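Local atomic coordinates of DNA processing protein DprA (Streptococcus pneumoniae, PDB entry 3UQZ), a protein that binds single-stranded DNA cooperatively during transformation, protects it from nucleases and helps load the RecA recombinase onto it. Residues 5-10 against 64-68; 37-41 against 52-57; 88-92 against 209-213; 159-165 against 187-192; 244-248 against 267-271. All blocks are in the same frame, centred on the assembly; numbering follows the deposited sequence.

Contact 1: residues 5-10 against 64-68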
# COMPACT_ATOMS: atom_id res chain seq x y z
N ASN A 5 -3.03 27.89 -36.87
CA ASN A 5 -3.63 26.66 -36.33
C ASN A 5 -4.18 25.79 -37.45
O ASN A 5 -4.03 24.56 -37.39
CB ASN A 5 -4.70 26.95 -35.28
CG ASN A 5 -4.18 27.51 -33.97
OD1 ASN A 5 -2.96 27.68 -33.76
ND2 ASN A 5 -5.12 27.83 -33.07
N TYR A 6 -4.76 26.42 -38.50
CA TYR A 6 -5.27 25.70 -39.68
C TYR A 6 -4.12 24.98 -40.40
O TYR A 6 -4.30 23.86 -40.88
CB TYR A 6 -6.01 26.65 -40.66
CG TYR A 6 -6.32 26.00 -41.99
CD1 TYR A 6 -7.35 25.08 -42.11
CD2 TYR A 6 -5.52 26.25 -43.11
CE1 TYR A 6 -7.59 24.42 -43.32
CE2 TYR A 6 -5.75 25.59 -44.32
CZ TYR A 6 -6.80 24.69 -44.42
OH TYR A 6 -7.04 24.07 -45.62
N GLU A 7 -2.94 25.64 -40.49
CA GLU A 7 -1.77 25.07 -41.15
C GLU A 7 -1.23 23.89 -40.37
O GLU A 7 -0.86 22.89 -40.99
CB GLU A 7 -0.71 26.13 -41.44
CG GLU A 7 -1.12 27.15 -42.49
CD GLU A 7 -1.25 26.65 -43.92
OE1 GLU A 7 -0.71 25.56 -44.23
OE2 GLU A 7 -1.89 27.36 -44.73
N ILE A 8 -1.25 23.97 -39.02
CA ILE A 8 -0.85 22.88 -38.13
C ILE A 8 -1.71 21.64 -38.47
O ILE A 8 -1.15 20.57 -38.73
CB ILE A 8 -0.93 23.28 -36.63
CG1 ILE A 8 0.20 24.29 -36.27
CG2 ILE A 8 -0.86 22.06 -35.75
CD1 ILE A 8 0.03 25.06 -34.93
N TYR A 9 -3.04 21.82 -38.55
CA TYR A 9 -3.99 20.77 -38.94
C TYR A 9 -3.68 20.25 -40.34
O TYR A 9 -3.64 19.03 -40.53
CB TYR A 9 -5.44 21.28 -38.85
CG TYR A 9 -6.48 20.19 -39.02
CD1 TYR A 9 -6.47 19.05 -38.22
CD2 TYR A 9 -7.50 20.31 -39.96
CE1 TYR A 9 -7.42 18.05 -38.37
CE2 TYR A 9 -8.47 19.32 -40.12
CZ TYR A 9 -8.42 18.19 -39.32
OH TYR A 9 -9.36 17.20 -39.46
N LYS A 10 -3.41 21.17 -41.30
CA LYS A 10 -3.06 20.83 -42.68
C LYS A 10 -1.76 19.99 -42.76
O LYS A 10 -1.68 19.09 -43.59
CB LYS A 10 -2.99 22.09 -43.56
CG LYS A 10 -3.06 21.80 -45.06
CD LYS A 10 -3.08 23.07 -45.88
CE LYS A 10 -2.95 22.78 -47.35
NZ LYS A 10 -2.81 24.03 -48.13
N LEU A 64 -11.13 21.23 -46.41
CA LEU A 64 -10.40 21.12 -45.14
C LEU A 64 -10.72 22.25 -44.18
O LEU A 64 -10.77 22.00 -42.97
CB LEU A 64 -8.88 20.99 -45.36
CG LEU A 64 -8.05 20.57 -44.14
CD1 LEU A 64 -8.16 19.10 -43.87
CD2 LEU A 64 -6.61 20.94 -44.30
N SER A 65 -10.94 23.47 -44.69
CA SER A 65 -11.28 24.62 -43.85
C SER A 65 -12.65 24.45 -43.18
O SER A 65 -12.84 24.87 -42.04
CB SER A 65 -11.22 25.92 -44.64
OG SER A 65 -11.23 27.04 -43.77
N LYS A 66 -13.58 23.78 -43.88
CA LYS A 66 -14.91 23.48 -43.37
C LYS A 66 -14.79 22.46 -42.21
O LYS A 66 -15.40 22.65 -41.16
CB LYS A 66 -15.81 22.95 -44.50
CG LYS A 66 -17.29 22.94 -44.17
CD LYS A 66 -18.05 22.25 -45.28
CE LYS A 66 -19.30 21.59 -44.77
NZ LYS A 66 -20.00 20.82 -45.83
N GLU A 67 -13.97 21.40 -42.42
CA GLU A 67 -13.67 20.32 -41.49
C GLU A 67 -13.00 20.87 -40.20
O GLU A 67 -13.48 20.61 -39.09
CB GLU A 67 -12.75 19.31 -42.19
CG GLU A 67 -12.70 17.94 -41.57
CD GLU A 67 -11.72 17.01 -42.24
OE1 GLU A 67 -11.87 16.76 -43.46
OE2 GLU A 67 -10.80 16.52 -41.55
N PHE A 68 -11.91 21.67 -40.37
CA PHE A 68 -11.16 22.31 -39.29
C PHE A 68 -12.03 23.23 -38.42
O PHE A 68 -11.81 23.31 -37.20
CB PHE A 68 -9.95 23.08 -39.86
CG PHE A 68 -9.18 23.91 -38.86
CD1 PHE A 68 -8.33 23.30 -37.94
CD2 PHE A 68 -9.31 25.29 -38.83
CE1 PHE A 68 -7.62 24.07 -37.01
CE2 PHE A 68 -8.61 26.06 -37.90
CZ PHE A 68 -7.77 25.44 -37.00
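Tyr6 and Phe68, whose CA atoms stand 6.8 Å apart, mark where helix 5-10 and helix 64-68 come together; the axes pass 10.6 Å from each other at 107°, nearly perpendicular. With CG anti to the backbone N (chi1 173°), the Phe68 ring projects toward helix 5-10. One face of it receives Tyr6 CA, 3.8 Å from the Phe68 centroid in a CH-pi contact, while the Tyr6 ring, its plane inclined 77° to that of Phe68, turns an edge to it in an offset edge-to-face pair. Tyr9 CB reaches Phe68 CD1 at 3.6 Å, and the two rings slide obliquely past one another. The three aromatics form a cluster that ties the first helix of the sterile alpha motif (SAM) region to helix 61-69, the last one before the chain enters the Rossmann-like sheet. Leu64 continues the apolar surface a turn earlier: its CD1 lies 3.8 Å from Tyr9 CE2, and its CD2 sits between Tyr6 OH, at 3.4 Å, and Lys10 CG, at 3.7 Å. Tyrosine suits both places because each ring packs on the apolar cluster while its hydroxyl finds a carboxylate partner. Tyr9 OH donates to Glu67 OE2 at 2.6 Å, on the anti side of the carboxylate and somewhat out of its plane; the same oxygen meets Lys13 in a salt bridge. Tyr6 OH is hydrogen-bonded to Asp61, which Lys10 NZ pairs with as well.

Contact 2: residues 37-41 against 52-57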
# COMPACT_ATOMS: atom_id res chain seq x y z
N LEU A 37 7.67 26.01 -47.25
CA LEU A 37 7.33 24.59 -47.31
C LEU A 37 8.49 23.61 -47.42
O LEU A 37 8.45 22.56 -46.78
CB LEU A 37 6.25 24.32 -48.36
CG LEU A 37 5.45 23.03 -48.23
CD1 LEU A 37 4.65 22.97 -46.93
CD2 LEU A 37 4.50 22.91 -49.37
N GLY A 38 9.51 23.97 -48.20
CA GLY A 38 10.72 23.17 -48.37
C GLY A 38 11.50 23.05 -47.09
O GLY A 38 12.09 22.00 -46.82
N ASP A 39 11.49 24.11 -46.26
CA ASP A 39 12.15 24.13 -44.96
C ASP A 39 11.34 23.32 -43.94
O ASP A 39 11.93 22.53 -43.21
CB ASP A 39 12.36 25.57 -44.46
CG ASP A 39 13.40 26.35 -45.25
OD1 ASP A 39 14.44 25.74 -45.63
OD2 ASP A 39 13.21 27.57 -45.43
N ILE A 40 9.99 23.46 -43.95
CA ILE A 40 9.10 22.69 -43.08
C ILE A 40 9.37 21.19 -43.30
O ILE A 40 9.59 20.47 -42.33
CB ILE A 40 7.61 23.08 -43.26
CG1 ILE A 40 7.34 24.52 -42.77
CG2 ILE A 40 6.66 22.06 -42.57
CD1 ILE A 40 5.95 25.11 -43.14
N ALA A 41 9.44 20.76 -44.59
CA ALA A 41 9.71 19.37 -44.99
C ALA A 41 11.05 18.88 -44.46
O ALA A 41 11.17 17.72 -44.04
CB ALA A 41 9.68 19.25 -46.50
N PHE A 52 5.51 14.29 -48.65
CA PHE A 52 4.80 15.20 -47.75
C PHE A 52 4.30 16.43 -48.54
O PHE A 52 3.11 16.78 -48.46
CB PHE A 52 5.68 15.61 -46.55
CG PHE A 52 5.39 17.00 -46.01
CD1 PHE A 52 4.20 17.28 -45.36
CD2 PHE A 52 6.31 18.03 -46.19
CE1 PHE A 52 3.93 18.57 -44.89
CE2 PHE A 52 6.03 19.31 -45.72
CZ PHE A 52 4.85 19.57 -45.07
N MSE A 53 5.21 17.07 -49.30
CA MSE A 53 4.94 18.26 -50.11
C MSE A 53 3.87 17.99 -51.16
O MSE A 53 2.96 18.81 -51.31
CB MSE A 53 6.22 18.78 -50.75
CG MSE A 53 7.22 19.30 -49.74
SE MSE A 53 8.68 20.27 -50.58
CE MSE A 53 7.58 21.81 -51.18
N GLU A 54 3.92 16.80 -51.81
CA GLU A 54 2.94 16.34 -52.79
C GLU A 54 1.58 16.34 -52.12
O GLU A 54 0.71 17.07 -52.56
CB GLU A 54 3.30 14.92 -53.29
CG GLU A 54 2.44 14.42 -54.44
CD GLU A 54 2.67 12.97 -54.83
OE1 GLU A 54 2.38 12.07 -54.01
OE2 GLU A 54 3.14 12.74 -55.97
N ARG A 55 1.44 15.58 -51.01
CA ARG A 55 0.21 15.47 -50.20
C ARG A 55 -0.33 16.82 -49.76
O ARG A 55 -1.54 17.04 -49.86
CB ARG A 55 0.43 14.54 -49.00
CG ARG A 55 0.52 13.07 -49.38
CD ARG A 55 0.56 12.17 -48.17
NE ARG A 55 -0.64 12.31 -47.34
CZ ARG A 55 -0.86 11.65 -46.21
NH1 ARG A 55 0.03 10.77 -45.77
NH2 ARG A 55 -1.97 11.85 -45.51
N TYR A 56 0.56 17.74 -49.33
CA TYR A 56 0.19 19.10 -48.92
C TYR A 56 -0.51 19.84 -50.08
O TYR A 56 -1.57 20.45 -49.88
CB TYR A 56 1.42 19.88 -48.42
CG TYR A 56 1.10 21.28 -47.93
CD1 TYR A 56 0.91 21.53 -46.57
CD2 TYR A 56 0.99 22.35 -48.82
CE1 TYR A 56 0.61 22.82 -46.11
CE2 TYR A 56 0.68 23.63 -48.37
CZ TYR A 56 0.49 23.86 -47.02
OH TYR A 56 0.18 25.12 -46.59
N PHE A 57 0.08 19.78 -51.29
CA PHE A 57 -0.45 20.43 -52.49
C PHE A 57 -1.77 19.84 -52.98
O PHE A 57 -2.59 20.59 -53.51
CB PHE A 57 0.59 20.47 -53.61
CG PHE A 57 1.75 21.39 -53.32
CD1 PHE A 57 1.54 22.73 -53.03
CD2 PHE A 57 3.06 20.93 -53.37
CE1 PHE A 57 2.62 23.58 -52.74
CE2 PHE A 57 4.12 21.77 -53.07
CZ PHE A 57 3.90 23.10 -52.80
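The Tyr56 ring takes a methyl of Leu37 over one face: CD1 sits above its centre, 3.9 Å from the centroid and only 6° off the normal, a textbook CH-pi contact. Its opposite face is met by the ammonium group of Lys10 in a cation-pi interaction, so the ring is held between an aliphatic and a charged neighbour while its hydroxyl is hydrogen-bonded to Glu7. Phe52 is approached differently. Ala41 CB lies at its edge, near the ring plane and 3.6 Å from Phe52 CD2, whereas Leu37 CD1 and Ile40 CG2 come obliquely toward Phe52 CZ, the latter at 4.0 Å. The small methyl of Ala41 lets the phenyl ring come close beside it. Phe57 meets the other branch of the leucine obliquely, its CZ 3.5 Å from Leu37 CD2.

Leu37 is the common partner. With CG anti to the backbone N (chi1 -159°), its forked end projects toward helix 52-57, where the two methyls can serve different neighbours. Met53, present as selenomethionine, bends at its last torsion so that CE lies 3.7 Å from Leu37 CD2 and SE passes beside Gly38. No hydrogen bond crosses the contact; the grip is apolar. Leu11 of helix 5-13 also packs against Ile40 and Phe52. With axes 10.7 Å apart at 130°, and Leu37 a knob in a hole formed by Phe52, Met53, Tyr56 and Phe57, this is helix packing of a small helical bundle, here the SAM domain, buried round Leu37, Ile40, Ala41, Phe52 and Tyr56 and more open at Met53 and Phe57.

Contact 3: residues 88-92 against 209-213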
# COMPACT_ATOMS: atom_id res chain seq x y z
N ILE A 88 5.50 17.90 -21.17
CA ILE A 88 5.60 16.46 -21.46
C ILE A 88 6.30 16.18 -22.77
O ILE A 88 6.37 17.05 -23.64
CB ILE A 88 4.23 15.72 -21.36
CG1 ILE A 88 3.24 16.17 -22.46
CG2 ILE A 88 3.63 15.82 -19.97
CD1 ILE A 88 2.40 15.10 -23.03
N TYR A 89 6.81 14.96 -22.91
CA TYR A 89 7.41 14.54 -24.16
C TYR A 89 6.24 14.30 -25.13
O TYR A 89 5.23 13.69 -24.74
CB TYR A 89 8.25 13.26 -23.96
CG TYR A 89 8.66 12.61 -25.26
CD1 TYR A 89 9.58 13.22 -26.11
CD2 TYR A 89 8.08 11.41 -25.68
CE1 TYR A 89 9.92 12.65 -27.34
CE2 TYR A 89 8.42 10.84 -26.90
CZ TYR A 89 9.34 11.46 -27.72
OH TYR A 89 9.69 10.89 -28.93
N ASP A 90 6.35 14.82 -26.37
CA ASP A 90 5.32 14.69 -27.42
C ASP A 90 4.00 15.39 -27.03
O ASP A 90 2.92 14.85 -27.25
CB ASP A 90 5.14 13.21 -27.86
CG ASP A 90 4.49 13.02 -29.22
OD1 ASP A 90 4.66 13.89 -30.08
OD2 ASP A 90 3.82 11.98 -29.41
N ALA A 91 4.11 16.60 -26.46
CA ALA A 91 2.95 17.41 -26.07
C ALA A 91 2.01 17.62 -27.27
O ALA A 91 2.51 17.86 -28.37
CB ALA A 91 3.42 18.75 -25.53
N PRO A 92 0.67 17.46 -27.12
CA PRO A 92 -0.22 17.66 -28.28
C PRO A 92 -0.02 19.03 -28.90
O PRO A 92 0.03 20.04 -28.21
CB PRO A 92 -1.64 17.50 -27.70
CG PRO A 92 -1.48 17.62 -26.25
CD PRO A 92 -0.10 17.14 -25.91
N ASN A 209 -4.21 9.07 -23.20
CA ASN A 209 -3.77 8.93 -21.81
C ASN A 209 -2.60 9.83 -21.43
O ASN A 209 -2.53 10.30 -20.29
CB ASN A 209 -3.46 7.48 -21.47
CG ASN A 209 -4.67 6.59 -21.43
OD1 ASN A 209 -5.79 6.99 -21.09
ND2 ASN A 209 -4.45 5.33 -21.75
N ARG A 210 -1.69 10.07 -22.39
CA ARG A 210 -0.52 10.95 -22.26
C ARG A 210 -0.99 12.39 -21.91
O ARG A 210 -0.37 13.04 -21.06
CB ARG A 210 0.31 10.87 -23.55
CG ARG A 210 0.84 12.19 -24.11
CD ARG A 210 1.37 12.11 -25.54
NE ARG A 210 0.27 11.87 -26.47
CZ ARG A 210 -0.08 12.70 -27.45
NH1 ARG A 210 0.59 13.82 -27.66
NH2 ARG A 210 -1.11 12.40 -28.23
N ILE A 211 -2.11 12.85 -22.53
CA ILE A 211 -2.73 14.17 -22.32
C ILE A 211 -3.40 14.22 -20.93
O ILE A 211 -3.20 15.20 -20.22
CB ILE A 211 -3.71 14.55 -23.47
CG1 ILE A 211 -3.02 14.47 -24.84
CG2 ILE A 211 -4.35 15.94 -23.23
CD1 ILE A 211 -3.97 14.42 -26.05
N ILE A 212 -4.18 13.16 -20.55
CA ILE A 212 -4.83 13.05 -19.24
C ILE A 212 -3.79 13.26 -18.14
O ILE A 212 -3.99 14.12 -17.28
CB ILE A 212 -5.59 11.70 -19.06
CG1 ILE A 212 -6.79 11.57 -20.04
CG2 ILE A 212 -6.05 11.50 -17.60
CD1 ILE A 212 -7.41 10.23 -20.08
N ALA A 213 -2.68 12.51 -18.19
CA ALA A 213 -1.59 12.60 -17.22
C ALA A 213 -0.88 13.95 -17.30
O ALA A 213 -0.72 14.61 -16.28
CB ALA A 213 -0.61 11.47 -17.42
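Arg210 reaches the 88-92 loop because its chain, extended at chi2, bends at chi3 (68°) and turns the guanidinium back to the carbonyl of Asp90. At the third position of a type II turn running from Ile88 to Ala91, Asp90 takes the positive phi (63°) that such a turn asks of this place, and its carbonyl O faces Arg210. Arg210 NH1 donates to Asp90 O at 2.6 Å, meeting the carbonyl end-on, though the bond is bent at the hydrogen (137°). NE bonds to Ala207 O and NH2 forms a salt bridge with Glu193, so all three nitrogens are used, which should limit rotation of the flat group. Asp90 OD2 lies over a face of the guanidinium, 4.1 Å from Arg210 NH1, where the opposite charges may attract although no N-H is aimed at it. The contact lies in the Rossmann-like part of the molecule, fastening the loop before strand 94-99 to helix 204-215; through Asn18, which bonds to Asp90 OD1 and Ala91 O, it also reaches the SAM helices. Ile88 CD1 crosses the arginine stem 3.5 Å from Arg210 CG, and Pro92, whose rigid ring suits this turn exit, sets CG 3.8 Å from Ile211 CG1.

Contact 4: residues 159-165 against 187-192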
# COMPACT_ATOMS: atom_id res chain seq x y z
N GLY A 159 -18.97 19.73 -8.66
CA GLY A 159 -17.63 20.06 -9.12
C GLY A 159 -17.48 20.10 -10.63
O GLY A 159 -18.46 19.98 -11.37
N LYS A 160 -16.24 20.25 -11.09
CA LYS A 160 -15.94 20.36 -12.51
C LYS A 160 -15.16 19.17 -13.05
O LYS A 160 -14.34 18.61 -12.33
CB LYS A 160 -15.20 21.68 -12.81
CG LYS A 160 -15.94 22.97 -12.37
CD LYS A 160 -17.37 23.17 -12.94
CE LYS A 160 -17.44 23.51 -14.41
NZ LYS A 160 -18.84 23.67 -14.87
N THR A 161 -15.41 18.80 -14.32
CA THR A 161 -14.72 17.69 -14.99
C THR A 161 -14.22 18.00 -16.42
O THR A 161 -14.90 18.72 -17.17
CB THR A 161 -15.53 16.37 -14.89
OG1 THR A 161 -14.66 15.28 -15.19
CG2 THR A 161 -16.71 16.32 -15.83
N ILE A 162 -13.06 17.44 -16.80
CA ILE A 162 -12.50 17.52 -18.15
C ILE A 162 -12.41 16.10 -18.69
O ILE A 162 -11.85 15.23 -18.02
CB ILE A 162 -11.12 18.25 -18.26
CG1 ILE A 162 -11.21 19.71 -17.79
CG2 ILE A 162 -10.54 18.16 -19.69
CD1 ILE A 162 -9.86 20.39 -17.58
N ALA A 163 -12.95 15.85 -19.90
CA ALA A 163 -12.85 14.56 -20.59
C ALA A 163 -11.88 14.67 -21.78
O ALA A 163 -11.95 15.64 -22.55
CB ALA A 163 -14.20 14.10 -21.07
N VAL A 164 -10.96 13.71 -21.91
CA VAL A 164 -10.00 13.64 -23.03
C VAL A 164 -10.41 12.37 -23.81
O VAL A 164 -10.35 11.27 -23.27
CB VAL A 164 -8.51 13.64 -22.55
CG1 VAL A 164 -7.54 13.72 -23.72
CG2 VAL A 164 -8.26 14.79 -21.58
N ILE A 165 -10.94 12.54 -25.02
CA ILE A 165 -11.43 11.40 -25.81
C ILE A 165 -10.45 10.85 -26.84
O ILE A 165 -9.43 11.48 -27.15
CB ILE A 165 -12.84 11.70 -26.40
CG1 ILE A 165 -12.84 12.96 -27.29
CG2 ILE A 165 -13.89 11.78 -25.27
CD1 ILE A 165 -14.11 13.18 -28.13
N ASP A 187 -21.84 21.77 -20.38
CA ASP A 187 -21.52 22.49 -19.16
C ASP A 187 -20.07 22.52 -18.71
O ASP A 187 -19.72 23.41 -17.93
CB ASP A 187 -22.41 21.98 -18.01
CG ASP A 187 -23.89 22.30 -18.13
OD1 ASP A 187 -24.33 22.65 -19.25
OD2 ASP A 187 -24.61 22.19 -17.12
N HIS A 188 -19.24 21.56 -19.17
CA HIS A 188 -17.83 21.38 -18.78
C HIS A 188 -16.90 21.52 -19.99
O HIS A 188 -17.12 22.43 -20.79
CB HIS A 188 -17.69 20.03 -18.05
CG HIS A 188 -18.56 19.92 -16.85
ND1 HIS A 188 -18.09 20.23 -15.59
CD2 HIS A 188 -19.89 19.65 -16.77
CE1 HIS A 188 -19.13 20.11 -14.78
NE2 HIS A 188 -20.24 19.77 -15.44
N LEU A 189 -15.88 20.64 -20.15
CA LEU A 189 -14.93 20.68 -21.27
C LEU A 189 -14.53 19.27 -21.77
O LEU A 189 -14.17 18.41 -20.97
CB LEU A 189 -13.68 21.47 -20.84
CG LEU A 189 -12.53 21.63 -21.84
CD1 LEU A 189 -12.94 22.45 -23.07
CD2 LEU A 189 -11.32 22.26 -21.16
N VAL A 190 -14.61 19.06 -23.09
CA VAL A 190 -14.20 17.82 -23.75
C VAL A 190 -13.06 18.20 -24.68
O VAL A 190 -13.20 19.13 -25.48
CB VAL A 190 -15.33 17.10 -24.55
CG1 VAL A 190 -14.87 15.73 -25.05
CG2 VAL A 190 -16.60 16.95 -23.73
N LEU A 191 -11.92 17.50 -24.57
CA LEU A 191 -10.75 17.73 -25.42
C LEU A 191 -10.49 16.53 -26.33
O LEU A 191 -10.76 15.37 -25.95
CB LEU A 191 -9.50 18.03 -24.57
CG LEU A 191 -9.50 19.29 -23.72
CD1 LEU A 191 -8.37 19.24 -22.69
CD2 LEU A 191 -9.40 20.58 -24.57
N SER A 192 -9.93 16.80 -27.53
CA SER A 192 -9.59 15.77 -28.52
C SER A 192 -8.50 16.23 -29.49
O SER A 192 -8.47 17.40 -29.87
CB SER A 192 -10.82 15.32 -29.31
OG SER A 192 -10.53 14.19 -30.11
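His188 and Lys160 fold toward each other beside the start of the two strands. The lysine curls at chi2 and chi3 (-56° and -71°), which brings Lys160 CE to 3.5 Å from His188 ND1 and NZ over one face of the imidazole. From there Lys160 NZ donates to Asp187 O at 3.2 Å, above the carbonyl plane. Thr161 CG2 lies over the opposite face of the flat histidine ring, its OG1 turned instead to Ile138 O, and Gly159 O stands at the ring edge, 3.5 Å from His188 CE1. Beyond it the strands run parallel: Ala163 N bonds to Leu189 O at 3.0 Å, Leu191 N to Ala163 O at 2.7 Å and Ile165 N to Leu191 O at 3.0 Å. This is a beta-alpha-beta crossover of the Rossmann-like fold, the strands being joined by helix 178-187. On the face of Ile162, Val164, Leu189 and Leu191, Ile162 CG2 touches Leu191 CD1 at 3.9 Å, and helix 204-215 packs there. Small Ala163 shares the other face with Val190, leaving Ile184 of the crossover helix to lie on both. Ile165 holds CG1 between its backbone N and carbonyl carbon (chi1 58°), which lays Ile165 CG1 3.7 Å from Ser192 CB.

Contact 5: residues 244-248 against 267-271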
# COMPACT_ATOMS: atom_id res chain seq x y z
N VAL A 244 1.61 9.98 -8.08
CA VAL A 244 0.61 8.94 -8.29
C VAL A 244 0.02 8.51 -6.96
O VAL A 244 0.77 8.20 -6.03
CB VAL A 244 0.87 7.85 -9.38
CG1 VAL A 244 2.28 7.90 -9.94
CG2 VAL A 244 0.49 6.45 -8.93
N PHE A 245 -1.31 8.62 -6.83
CA PHE A 245 -2.07 8.31 -5.63
C PHE A 245 -2.85 7.05 -5.89
O PHE A 245 -3.81 7.07 -6.65
CB PHE A 245 -3.00 9.49 -5.27
CG PHE A 245 -2.32 10.83 -5.18
CD1 PHE A 245 -1.54 11.16 -4.08
CD2 PHE A 245 -2.46 11.77 -6.20
CE1 PHE A 245 -0.91 12.40 -4.00
CE2 PHE A 245 -1.82 13.01 -6.12
CZ PHE A 245 -1.04 13.32 -5.03
N ALA A 246 -2.42 5.93 -5.28
CA ALA A 246 -3.07 4.65 -5.50
C ALA A 246 -4.03 4.24 -4.39
O ALA A 246 -3.69 4.33 -3.21
CB ALA A 246 -2.04 3.57 -5.75
N ILE A 247 -5.25 3.82 -4.78
CA ILE A 247 -6.28 3.33 -3.87
C ILE A 247 -6.08 1.81 -3.72
O ILE A 247 -6.12 1.10 -4.73
CB ILE A 247 -7.72 3.70 -4.35
CG1 ILE A 247 -7.91 5.23 -4.47
CG2 ILE A 247 -8.79 3.07 -3.43
CD1 ILE A 247 -9.08 5.67 -5.38
N PRO A 248 -5.84 1.30 -2.49
CA PRO A 248 -5.65 -0.15 -2.33
C PRO A 248 -6.95 -0.95 -2.38
O PRO A 248 -8.04 -0.38 -2.33
CB PRO A 248 -4.96 -0.28 -0.97
CG PRO A 248 -5.45 0.90 -0.19
CD PRO A 248 -5.75 2.00 -1.19
N ALA A 267 4.69 4.96 -5.06
CA ALA A 267 3.46 5.76 -5.12
C ALA A 267 2.81 5.89 -3.75
O ALA A 267 3.06 5.07 -2.86
CB ALA A 267 2.47 5.17 -6.11
N LYS A 268 2.00 6.94 -3.59
CA LYS A 268 1.34 7.23 -2.32
C LYS A 268 0.05 6.44 -2.21
O LYS A 268 -0.78 6.50 -3.11
CB LYS A 268 1.09 8.74 -2.17
CG LYS A 268 2.38 9.56 -2.29
CD LYS A 268 2.79 10.30 -1.02
CE LYS A 268 4.03 11.13 -1.24
NZ LYS A 268 5.25 10.54 -0.61
N LEU A 269 -0.11 5.67 -1.11
CA LEU A 269 -1.33 4.92 -0.82
C LEU A 269 -2.33 5.93 -0.29
O LEU A 269 -2.00 6.68 0.63
CB LEU A 269 -1.06 3.81 0.24
CG LEU A 269 -2.22 2.83 0.53
CD1 LEU A 269 -1.70 1.50 0.98
CD2 LEU A 269 -3.17 3.37 1.58
N VAL A 270 -3.54 5.96 -0.87
CA VAL A 270 -4.59 6.91 -0.45
C VAL A 270 -5.87 6.20 -0.01
O VAL A 270 -6.26 5.21 -0.63
CB VAL A 270 -4.83 8.09 -1.44
CG1 VAL A 270 -3.59 8.98 -1.57
CG2 VAL A 270 -5.31 7.62 -2.81
N THR A 271 -6.51 6.69 1.06
CA THR A 271 -7.75 6.13 1.63
C THR A 271 -8.90 7.13 1.58
O THR A 271 -10.06 6.75 1.75
CB THR A 271 -7.51 5.61 3.07
OG1 THR A 271 -7.25 6.71 3.93
CG2 THR A 271 -6.37 4.60 3.16
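Ala246 stands at the centre of the firm part of this contact, gripped by Lys268 and Val270 through both of its backbone polar atoms. Ala246 N donates to Lys268 O at 2.8 Å, and Ala246 O accepts from Val270 N at 2.9 Å; a third bond between the parallel strands, Lys268 N to Val244 O at 3.0 Å, precedes them. Two residues on, Pro248 has no N-H to give, so the hydrogen-bonding pattern stops there and its ring turns to packing: Pro248 CG lies 3.8 Å from Leu269 CD2, the two side chains crossing at about a right angle. On the side of Phe245, Val270 fits between neighbours, CG1 3.8 Å from Phe245 CB and CG2 3.9 Å from Ile247 CG1, its branched shape serving both. Val244 CG2 meets Ala267 CB at 3.7 Å, in a place beside helices 229-239 and 257-264 where a small residue fits.

The solvent side is looser. Lys268 rests only its CB beside the Phe245 ring, 4.1 Å from Phe245 CD1, and after that its chain, bent at chi2, leads away along Glu279; a long charged residue suits this exposed edge, with its aliphatic root on the phenyl and its amine outward. Leu269, on the outermost strand within this chain, is by contrast buried, because the second subunit packs against it: Gln264 of that subunit bonds to Leu269 O, and its Ile263 packs on the leucine. The arrangement is the last beta-alpha-beta unit of the Rossmann-like sheet, its edge strand built into the dimer interface of DprA.

How the contacts relate
Contacts 1 and 2 belong to the helical SAM region, their centres 15 Å apart; they touch through the Glu7-Tyr56 pair, and contact 2 is nested within the loop that contact 1 closes. Contacts 3, 4 and 5 share the Rossmann-like region. Contact 4 is nested in the loop of contact 3, and Ile212 CG1 packs 3.7 Å from Val164 CB where helix 204-215 lies on the sheet. Contact 5 extends that same sheet, its centre 24 Å from that of contact 4. Contacts 2 and 5, on opposite sides of the chain's centre, are 48 Å apart centre to centre, separating SAM core from dimer interface; contact 3, the most central, is tied to both regions.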